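Local coordinates for putative integron gene cassette protein (Uncultured bacterium, PDB 3FUY), which is of unknown function, being encoded by a mobile integron gene cassette and assembling from several copies of an alpha/beta chain, at residues E128-A131 with K132-R136; L64-D67 with K68-G71; P169-D172 with E173-K176. All blocks are in the same frame, centred on the assembly; numbering follows the deposited sequence.

Overall arrangement
From the N terminus, three strands lead into helix 59-79, and interaction 2 (64-67 with 68-71) lies within that helix, a little over a turn from its start, packed on strands 34-39, 91-100 and 106-116. After strands 91-100 and 106-116 comes interaction 1 (128-131 with 132-136) on helix 121-138, the crossover to strand 150-160; its centre is about 16 Å from that of interaction 2. Interaction 3 (169-172 with 173-176) follows the last strand, its centre about 18 Å from that of interaction 2, and reaches strand 91-100 and a second subunit. Each contact is local and closes no long loop; the three follow in series, none enclosing or crossing another.

Interaction 1 (E128-A131 with K132-R136); sequences EELA and KEKLR
Helix 121-138, the crossover of the beta-alpha-beta unit between strands 106-116 and 150-160, carries an i to i+3 salt bridge from Glu129 to Lys132 on its outer side. Glu129 OE2 stands 3.1 Å from Lys132 NZ, and Lys132 CE lies alongside the same oxygen. The two side chains run side by side in the same direction. Lys132 runs straight as far as CD and bends at chi3 (-63°), which brings CE and NZ to OE2; Glu129, bent at chi2 (-53°), reaches the same place. A water closes the pair from the other oxygen: it accepts from Lys132 NZ at 2.9 Å and donates to Glu129 OE1 at 3.3 Å. Next along the helix, Leu130 and Lys134 also run side by side, with Leu130 CD1 4.0 Å from Lys134 CE.

Underneath runs the alpha-helical ladder: Lys132 N to Glu128 O is 3.0 Å and Leu135 N to Ala131 O is 2.9 Å. Ala131 and Leu135 face inward, where Leu135 packs on Phe153 and Met155 and both meet Ile92. Lys132 NZ is thus gripped by one carboxylate oxygen directly and tied to the other through water, which should limit rotation of the Glu129 carboxylate.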
ATOM      1  N   GLU B 128     -15.408 -27.766  13.972  1.00 37.17           N
ATOM      2  CA  GLU B 128     -14.705 -27.957  12.718  1.00 39.18           C
ATOM      3  C   GLU B 128     -15.620 -28.460  11.602  1.00 38.01           C
ATOM      4  O   GLU B 128     -15.535 -27.992  10.473  1.00 31.67           O
ATOM      5  CB  GLU B 128     -13.537 -28.923  12.917  1.00 39.99           C
ATOM      6  CG  GLU B 128     -12.419 -28.334  13.743  1.00 43.12           C
ATOM      7  CD  GLU B 128     -11.373 -29.353  14.144  1.00 48.04           C
ATOM      8  OE1 GLU B 128     -11.078 -30.260  13.332  1.00 48.35           O
ATOM      9  OE2 GLU B 128     -10.839 -29.233  15.271  1.00 46.01           O
ATOM     10  N   GLU B 129     -16.495 -29.405  11.923  1.00 36.48           N
ATOM     11  CA  GLU B 129     -17.383 -29.979  10.912  1.00 38.34           C
ATOM     12  C   GLU B 129     -18.493 -29.026  10.511  1.00 35.01           C
ATOM     13  O   GLU B 129     -18.829 -28.921   9.340  1.00 32.11           O
ATOM     14  CB  GLU B 129     -17.983 -31.301  11.393  1.00 39.74           C
ATOM     15  CG  GLU B 129     -16.950 -32.404  11.518  1.00 44.99           C
ATOM     16  CD  GLU B 129     -16.152 -32.590  10.243  1.00 50.47           C
ATOM     17  OE1 GLU B 129     -16.755 -32.961   9.212  1.00 52.95           O
ATOM     18  OE2 GLU B 129     -14.918 -32.364  10.270  1.00 53.56           O
ATOM     19  N   LEU B 130     -19.064 -28.341  11.495  1.00 36.30           N
ATOM     20  CA  LEU B 130     -20.098 -27.354  11.240  1.00 37.94           C
ATOM     21  C   LEU B 130     -19.547 -26.229  10.373  1.00 36.03           C
ATOM     22  O   LEU B 130     -20.145 -25.868   9.360  1.00 36.81           O
ATOM     23  CB  LEU B 130     -20.638 -26.801  12.552  1.00 35.23           C
ATOM     24  CG  LEU B 130     -21.818 -25.849  12.396  1.00 40.78           C
ATOM     25  CD1 LEU B 130     -22.997 -26.583  11.769  1.00 41.56           C
ATOM     26  CD2 LEU B 130     -22.193 -25.239  13.733  1.00 46.29           C
ATOM     27  N   ALA B 131     -18.391 -25.700  10.766  1.00 36.07           N
ATOM     28  CA  ALA B 131     -17.729 -24.641  10.010  1.00 35.70           C
ATOM     29  C   ALA B 131     -17.435 -25.067   8.567  1.00 33.57           C
ATOM     30  O   ALA B 131     -17.716 -24.324   7.628  1.00 30.89           O
ATOM     31  CB  ALA B 131     -16.447 -24.174  10.730  1.00 29.79           C
ATOM     32  N   LYS B 132     -16.907 -26.276   8.379  1.00 34.84           N
ATOM     33  CA  LYS B 132     -16.591 -26.745   7.029  1.00 33.63           C
ATOM     34  C   LYS B 132     -17.850 -26.839   6.161  1.00 33.48           C
ATOM     35  O   LYS B 132     -17.838 -26.505   4.972  1.00 30.94           O
ATOM     36  CB  LYS B 132     -15.862 -28.094   7.061  1.00 35.68           C
ATOM     37  CG  LYS B 132     -14.444 -28.023   7.591  1.00 40.74           C
ATOM     38  CD  LYS B 132     -13.638 -29.286   7.257  1.00 43.45           C
ATOM     39  CE  LYS B 132     -14.219 -30.530   7.904  1.00 48.92           C
ATOM     40  NZ  LYS B 132     -13.370 -31.743   7.646  1.00 53.76           N
ATOM     41  N   GLU B 133     -18.932 -27.304   6.767  1.00 31.25           N
ATOM     42  CA  GLU B 133     -20.225 -27.369   6.107  1.00 35.95           C
ATOM     43  C   GLU B 133     -20.662 -25.966   5.671  1.00 33.91           C
ATOM     44  O   GLU B 133     -20.973 -25.744   4.511  1.00 28.45           O
ATOM     45  CB  GLU B 133     -21.244 -27.976   7.072  1.00 38.91           C
ATOM     46  CG  GLU B 133     -22.649 -28.156   6.534  1.00 48.19           C
ATOM     47  CD  GLU B 133     -23.616 -28.626   7.622  1.00 54.80           C
ATOM     48  OE1 GLU B 133     -23.205 -29.440   8.486  1.00 54.05           O
ATOM     49  OE2 GLU B 133     -24.783 -28.171   7.618  1.00 60.94           O
ATOM     50  N   LYS B 134     -20.673 -25.017   6.603  1.00 30.11           N
ATOM     51  CA  LYS B 134     -21.086 -23.657   6.262  1.00 32.71           C
ATOM     52  C   LYS B 134     -20.210 -23.057   5.170  1.00 29.29           C
ATOM     53  O   LYS B 134     -20.710 -22.378   4.280  1.00 29.18           O
ATOM     54  CB  LYS B 134     -21.090 -22.747   7.495  1.00 34.77           C
ATOM     55  CG  LYS B 134     -21.985 -23.241   8.630  1.00 37.66           C
ATOM     56  CD  LYS B 134     -23.432 -23.359   8.185  1.00 44.14           C
ATOM     57  CE  LYS B 134     -24.345 -23.736   9.354  1.00 49.81           C
ATOM     58  NZ  LYS B 134     -25.761 -23.887   8.919  1.00 57.06           N
ATOM     59  N   LEU B 135     -18.910 -23.329   5.225  1.00 26.23           N
ATOM     60  CA  LEU B 135     -17.981 -22.759   4.253  1.00 28.66           C
ATOM     61  C   LEU B 135     -18.118 -23.383   2.870  1.00 27.95           C
ATOM     62  O   LEU B 135     -17.984 -22.699   1.857  1.00 25.55           O
ATOM     63  CB  LEU B 135     -16.526 -22.868   4.744  1.00 25.60           C
ATOM     64  CG  LEU B 135     -16.113 -21.906   5.860  1.00 24.41           C
ATOM     65  CD1 LEU B 135     -14.796 -22.373   6.440  1.00 31.45           C
ATOM     66  CD2 LEU B 135     -16.003 -20.463   5.345  1.00 19.80           C
ATOM     67  N   ARG B 136     -18.372 -24.685   2.819  1.00 24.78           N
ATOM     68  CA  ARG B 136     -18.561 -25.328   1.534  1.00 30.11           C
ATOM     69  C   ARG B 136     -19.724 -24.665   0.822  1.00 26.85           C
ATOM     70  O   ARG B 136     -19.653 -24.407  -0.375  1.00 25.96           O
ATOM     71  CB  ARG B 136     -18.783 -26.846   1.683  1.00 28.94           C
ATOM     72  CG  ARG B 136     -17.472 -27.643   1.669  1.00 32.34           C
ATOM     73  CD  ARG B 136     -17.730 -29.163   1.630  1.00 37.60           C
ATOM     74  NE  ARG B 136     -18.547 -29.576   2.768  1.00 44.00           N
ATOM     75  CZ  ARG B 136     -18.063 -30.093   3.895  1.00 47.07           C
ATOM     76  NH1 ARG B 136     -16.754 -30.287   4.037  1.00 43.31           N
ATOM     77  NH2 ARG B 136     -18.893 -30.427   4.878  1.00 41.27           N
TER
HETATM   78  O   HOH W   1     -15.510 -33.005   6.206  1.00 60.40           O

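Interaction 2 (L64-D67 with K68-G71)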
ATOM      1  N   LEU B  64     -14.177 -10.555  -6.650  1.00 23.85           N
ATOM      2  CA  LEU B  64     -14.209 -11.967  -6.261  1.00 24.11           C
ATOM      3  C   LEU B  64     -13.766 -12.081  -4.812  1.00 23.50           C
ATOM      4  O   LEU B  64     -14.430 -12.706  -3.981  1.00 23.59           O
ATOM      5  CB  LEU B  64     -13.280 -12.792  -7.163  1.00 22.32           C
ATOM      6  CG  LEU B  64     -13.283 -14.311  -6.939  1.00 28.42           C
ATOM      7  CD1 LEU B  64     -12.843 -14.992  -8.214  1.00 33.88           C
ATOM      8  CD2 LEU B  64     -12.365 -14.709  -5.806  1.00 26.63           C
ATOM      9  N   CYS B  65     -12.650 -11.438  -4.498  1.00 23.12           N
ATOM     10  CA  CYS B  65     -12.168 -11.455  -3.125  1.00 22.78           C
ATOM     11  C   CYS B  65     -13.221 -10.898  -2.153  1.00 22.55           C
ATOM     12  O   CYS B  65     -13.489 -11.493  -1.106  1.00 18.86           O
ATOM     13  CB  CYS B  65     -10.829 -10.718  -3.007  1.00 23.03           C
ATOM     14  SG  CYS B  65     -10.060 -10.908  -1.397  1.00 26.81           S
ATOM     15  N   LEU B  66     -13.842  -9.774  -2.508  1.00 22.33           N
ATOM     16  CA  LEU B  66     -14.902  -9.225  -1.660  1.00 23.64           C
ATOM     17  C   LEU B  66     -16.064 -10.212  -1.473  1.00 22.71           C
ATOM     18  O   LEU B  66     -16.625 -10.319  -0.381  1.00 22.19           O
ATOM     19  CB  LEU B  66     -15.410  -7.885  -2.205  1.00 23.91           C
ATOM     20  CG  LEU B  66     -14.398  -6.729  -2.127  1.00 27.40           C
ATOM     21  CD1 LEU B  66     -14.923  -5.483  -2.839  1.00 27.72           C
ATOM     22  CD2 LEU B  66     -14.050  -6.420  -0.683  1.00 25.73           C
ATOM     23  N   ASP B  67     -16.435 -10.931  -2.531  1.00 22.33           N
ATOM     24  CA  ASP B  67     -17.512 -11.907  -2.402  1.00 22.56           C
ATOM     25  C   ASP B  67     -17.148 -13.056  -1.453  1.00 23.36           C
ATOM     26  O   ASP B  67     -17.986 -13.496  -0.662  1.00 21.83           O
ATOM     27  CB  ASP B  67     -17.947 -12.444  -3.769  1.00 27.23           C
ATOM     28  CG  ASP B  67     -18.899 -11.495  -4.500  1.00 33.76           C
ATOM     29  OD1 ASP B  67     -19.350 -10.499  -3.900  1.00 41.27           O
ATOM     30  OD2 ASP B  67     -19.205 -11.757  -5.685  1.00 46.00           O
ATOM     31  N   LYS B  68     -15.906 -13.546  -1.528  1.00 20.95           N
ATOM     32  CA  LYS B  68     -15.473 -14.597  -0.611  1.00 22.33           C
ATOM     33  C   LYS B  68     -15.354 -14.067   0.834  1.00 19.96           C
ATOM     34  O   LYS B  68     -15.653 -14.777   1.792  1.00 19.38           O
ATOM     35  CB  LYS B  68     -14.144 -15.237  -1.071  1.00 20.20           C
ATOM     36  CG  LYS B  68     -14.171 -15.835  -2.480  1.00 21.20           C
ATOM     37  CD  LYS B  68     -15.341 -16.796  -2.663  1.00 23.70           C
ATOM     38  CE  LYS B  68     -15.561 -17.108  -4.153  1.00 22.65           C
ATOM     39  NZ  LYS B  68     -16.598 -18.157  -4.370  1.00 23.66           N
HETATM   40  N   MSE B  69     -14.920 -12.819   0.993  1.00 21.43           N
HETATM   41  CA  MSE B  69     -14.919 -12.200   2.328  1.00 21.69           C
HETATM   42  C   MSE B  69     -16.333 -12.197   2.887  1.00 21.31           C
HETATM   43  O   MSE B  69     -16.549 -12.483   4.058  1.00 19.63           O
HETATM   44  CB  MSE B  69     -14.365 -10.769   2.281  1.00 20.73           C
HETATM   45  CG  MSE B  69     -12.906 -10.758   1.858  1.00 24.54           C
HETATM   46 SE   MSE B  69     -12.202  -8.969   1.548  0.89 31.31          SE
HETATM   47  CE  MSE B  69     -12.056  -8.352   3.395  1.00 20.55           C
ATOM     48  N   LYS B  70     -17.304 -11.904   2.027  1.00 19.79           N
ATOM     49  CA  LYS B  70     -18.687 -11.929   2.461  1.00 23.00           C
ATOM     50  C   LYS B  70     -19.133 -13.371   2.797  1.00 22.85           C
ATOM     51  O   LYS B  70     -19.839 -13.599   3.772  1.00 21.64           O
ATOM     52  CB  LYS B  70     -19.594 -11.314   1.401  1.00 25.41           C
ATOM     53  CG  LYS B  70     -21.078 -11.321   1.801  1.00 33.61           C
ATOM     54  CD  LYS B  70     -21.952 -10.659   0.740  1.00 38.31           C
ATOM     55  CE  LYS B  70     -23.413 -10.630   1.179  1.00 45.66           C
ATOM     56  NZ  LYS B  70     -23.931 -11.985   1.514  1.00 40.77           N
ATOM     57  N   GLY B  71     -18.702 -14.344   1.999  1.00 23.20           N
ATOM     58  CA  GLY B  71     -19.093 -15.721   2.257  1.00 21.37           C
ATOM     59  C   GLY B  71     -18.634 -16.176   3.640  1.00 23.52           C
ATOM     60  O   GLY B  71     -19.372 -16.853   4.371  1.00 21.50           O
TER
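Leu66 and Met69, a selenomethionine in this crystal, cross at a slant, Leu66 CD2 reaching to within 3.9 Å of Met69 SE. The selenium has a second neighbour in Cys65 SG, 4.1 Å away, and so meets a methyl of one residue and the sulfur of the other. Met69 CG stands anti to its own carbonyl carbon (chi1 -64°), which lays it 3.1 Å from Cys65 O before the chain runs out to the selenium and bends there. Both segments belong to helix 59-79, which packs against the mixed sheet: Cys65, Leu66 and Met69 all touch Ile37 of strand 34-39, while Leu64, Cys65 and Lys68 touch Val97 of strand 91-100.

On another side of the helix Leu64 CD2 comes to 3.9 Å from Lys68 CG. Here the leucine meets only the start of the lysine, whose chain turns at chi2 (-52°) and carries the amine away to Asp145, Thr151 OG1 and Leu139 O, so this buried charge is met by a carboxylate and two further oxygens. Main-chain bonds join the turns, Lys68 N to Leu64 O at 3.0 Å and Met69 N to Cys65 O at 2.9 Å. Lys70, more exposed, directs its amine to Asp74.

Interaction 3 (P169-D172 with E173-K176)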
ATOM      1  N   PRO B 169      -9.494 -11.547  16.613  1.00 29.14           N
ATOM      2  CA  PRO B 169      -9.621 -12.571  15.563  1.00 27.12           C
ATOM      3  C   PRO B 169      -8.808 -12.287  14.305  1.00 27.91           C
ATOM      4  O   PRO B 169      -8.553 -13.229  13.554  1.00 30.64           O
ATOM      5  CB  PRO B 169     -11.116 -12.538  15.220  1.00 33.60           C
ATOM      6  CG  PRO B 169     -11.778 -11.959  16.420  1.00 35.48           C
ATOM      7  CD  PRO B 169     -10.797 -10.973  16.984  1.00 29.07           C
ATOM      8  N   ASP B 170      -8.413 -11.034  14.071  1.00 25.52           N
ATOM      9  CA  ASP B 170      -7.606 -10.695  12.901  1.00 25.89           C
ATOM     10  C   ASP B 170      -6.216 -10.126  13.248  1.00 25.91           C
ATOM     11  O   ASP B 170      -5.661  -9.336  12.494  1.00 24.26           O
ATOM     12  CB  ASP B 170      -8.338  -9.685  12.016  1.00 26.89           C
ATOM     13  CG  ASP B 170      -9.480 -10.293  11.223  1.00 27.17           C
ATOM     14  OD1 ASP B 170      -9.666 -11.530  11.239  1.00 26.23           O
ATOM     15  OD2 ASP B 170     -10.214  -9.500  10.583  1.00 27.67           O
ATOM     16  N   LYS B 171      -5.646 -10.546  14.368  1.00 28.79           N
ATOM     17  CA  LYS B 171      -4.291 -10.130  14.743  1.00 29.59           C
ATOM     18  C   LYS B 171      -3.344 -10.245  13.549  1.00 27.50           C
ATOM     19  O   LYS B 171      -3.468 -11.168  12.744  1.00 29.33           O
ATOM     20  CB  LYS B 171      -3.791 -11.011  15.888  1.00 32.11           C
ATOM     21  CG  LYS B 171      -2.686 -10.418  16.716  1.00 33.68           C
ATOM     22  CD  LYS B 171      -2.073 -11.474  17.627  1.00 37.74           C
ATOM     23  CE  LYS B 171      -3.144 -12.178  18.460  1.00 43.99           C
ATOM     24  NZ  LYS B 171      -2.549 -13.257  19.315  1.00 48.59           N
ATOM     25  N   ASP B 172      -2.398  -9.316  13.438  1.00 27.00           N
ATOM     26  CA  ASP B 172      -1.504  -9.262  12.285  1.00 27.32           C
ATOM     27  C   ASP B 172      -0.691 -10.539  12.085  1.00 30.70           C
ATOM     28  O   ASP B 172      -0.391 -10.923  10.951  1.00 33.44           O
ATOM     29  CB  ASP B 172      -0.585  -8.033  12.340  1.00 30.18           C
ATOM     30  CG  ASP B 172       0.419  -8.081  13.494  1.00 35.13           C
ATOM     31  OD1 ASP B 172       0.394  -9.039  14.307  1.00 37.33           O
ATOM     32  OD2 ASP B 172       1.242  -7.137  13.580  1.00 36.46           O
ATOM     33  N   GLU B 173      -0.361 -11.194  13.191  1.00 28.63           N
ATOM     34  CA  GLU B 173       0.368 -12.465  13.191  1.00 35.72           C
ATOM     35  C   GLU B 173      -0.302 -13.522  12.289  1.00 35.61           C
ATOM     36  O   GLU B 173       0.366 -14.287  11.574  1.00 34.18           O
ATOM     37  CB  GLU B 173       0.462 -12.953  14.647  1.00 38.68           C
ATOM     38  CG  GLU B 173       0.755 -14.428  14.871  1.00 46.85           C
ATOM     39  CD  GLU B 173       0.490 -14.849  16.319  1.00 52.52           C
ATOM     40  OE1 GLU B 173       0.270 -13.959  17.169  1.00 55.08           O
ATOM     41  OE2 GLU B 173       0.502 -16.066  16.614  1.00 55.95           O
ATOM     42  N   TYR B 174      -1.629 -13.549  12.312  1.00 32.50           N
ATOM     43  CA  TYR B 174      -2.393 -14.536  11.551  1.00 28.34           C
ATOM     44  C   TYR B 174      -2.281 -14.384  10.039  1.00 28.31           C
ATOM     45  O   TYR B 174      -2.799 -15.225   9.299  1.00 28.16           O
ATOM     46  CB  TYR B 174      -3.870 -14.503  11.941  1.00 26.60           C
ATOM     47  CG  TYR B 174      -4.157 -14.709  13.405  1.00 29.80           C
ATOM     48  CD1 TYR B 174      -3.336 -15.500  14.197  1.00 35.22           C
ATOM     49  CD2 TYR B 174      -5.274 -14.122  13.998  1.00 29.38           C
ATOM     50  CE1 TYR B 174      -3.614 -15.691  15.545  1.00 34.94           C
ATOM     51  CE2 TYR B 174      -5.561 -14.306  15.340  1.00 30.54           C
ATOM     52  CZ  TYR B 174      -4.729 -15.093  16.112  1.00 35.62           C
ATOM     53  OH  TYR B 174      -5.029 -15.284  17.453  1.00 33.52           O
ATOM     54  N   TYR B 175      -1.631 -13.316   9.576  1.00 25.23           N
ATOM     55  CA  TYR B 175      -1.495 -13.066   8.141  1.00 29.02           C
ATOM     56  C   TYR B 175      -0.067 -13.247   7.625  1.00 30.43           C
ATOM     57  O   TYR B 175       0.181 -13.088   6.434  1.00 29.45           O
ATOM     58  CB  TYR B 175      -1.993 -11.654   7.793  1.00 25.67           C
ATOM     59  CG  TYR B 175      -3.480 -11.489   8.000  1.00 25.86           C
ATOM     60  CD1 TYR B 175      -4.373 -11.628   6.942  1.00 23.20           C
ATOM     61  CD2 TYR B 175      -3.994 -11.233   9.256  1.00 24.01           C
ATOM     62  CE1 TYR B 175      -5.756 -11.489   7.141  1.00 23.69           C
ATOM     63  CE2 TYR B 175      -5.361 -11.097   9.467  1.00 22.09           C
ATOM     64  CZ  TYR B 175      -6.236 -11.226   8.404  1.00 23.03           C
ATOM     65  OH  TYR B 175      -7.593 -11.086   8.618  1.00 25.27           O
ATOM     66  N   LYS B 176       0.863 -13.548   8.526  1.00 29.96           N
ATOM     67  CA  LYS B 176       2.273 -13.685   8.155  1.00 35.03           C
ATOM     68  C   LYS B 176       2.537 -14.618   6.971  1.00 35.15           C
ATOM     69  O   LYS B 176       3.464 -14.378   6.197  1.00 32.13           O
ATOM     70  CB  LYS B 176       3.109 -14.153   9.344  1.00 37.98           C
ATOM     71  CG  LYS B 176       3.528 -13.057  10.299  1.00 43.72           C
ATOM     72  CD  LYS B 176       4.582 -13.585  11.269  1.00 52.31           C
ATOM     73  CE  LYS B 176       4.708 -12.705  12.510  1.00 52.16           C
ATOM     74  NZ  LYS B 176       4.909 -13.551  13.732  1.00 59.50           N
TER
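Lys171 and Tyr174 meet in a tight turn after strand 150-160, where the chain enters a short 3-10 segment. Lys171 CB sits over one face of the Tyr174 ring, 4.1 Å from its centroid and offset toward the rim, a CH-pi contact. Further out, Lys171 CD lies 3.4 Å from Glu173 OE1, and the chain then bends at chi3 (-53°). Lys171 CE next passes 3.8 Å from Tyr174 OH, and NZ ends in a long salt bridge, 3.6 Å from Glu173 OE1, with Tyr174 OH nearly as close.

At the edge of the same ring, near its plane, is Pro169 O, 3.4 Å from Tyr174 CD2, while the hydroxyl bonds to Glu160. A leucine in place of Tyr174 would probably leave the Glu160 carboxylate without its hydroxyl partner and strip Lys171 CB of the ring face it rests on.

The backbone bonds are of the i to i+3 kind: Tyr174 N to Lys171 O and Tyr175 N to Asp172 O, both 3.0 Å. Tyr175 turns its ring edge to the carbonyls of 170-172 and bonds through OH to Phe45 O. Asp170 pairs with Arg93 and Arg95, and Asp172 bonds to Ser33 of the second subunit. With two arginines at its carboxylate, Asp170 is likely to stay ionised, and the turn ties strand 91-100, through Arg93 and Arg95, to a second subunit by polar bonds and packing.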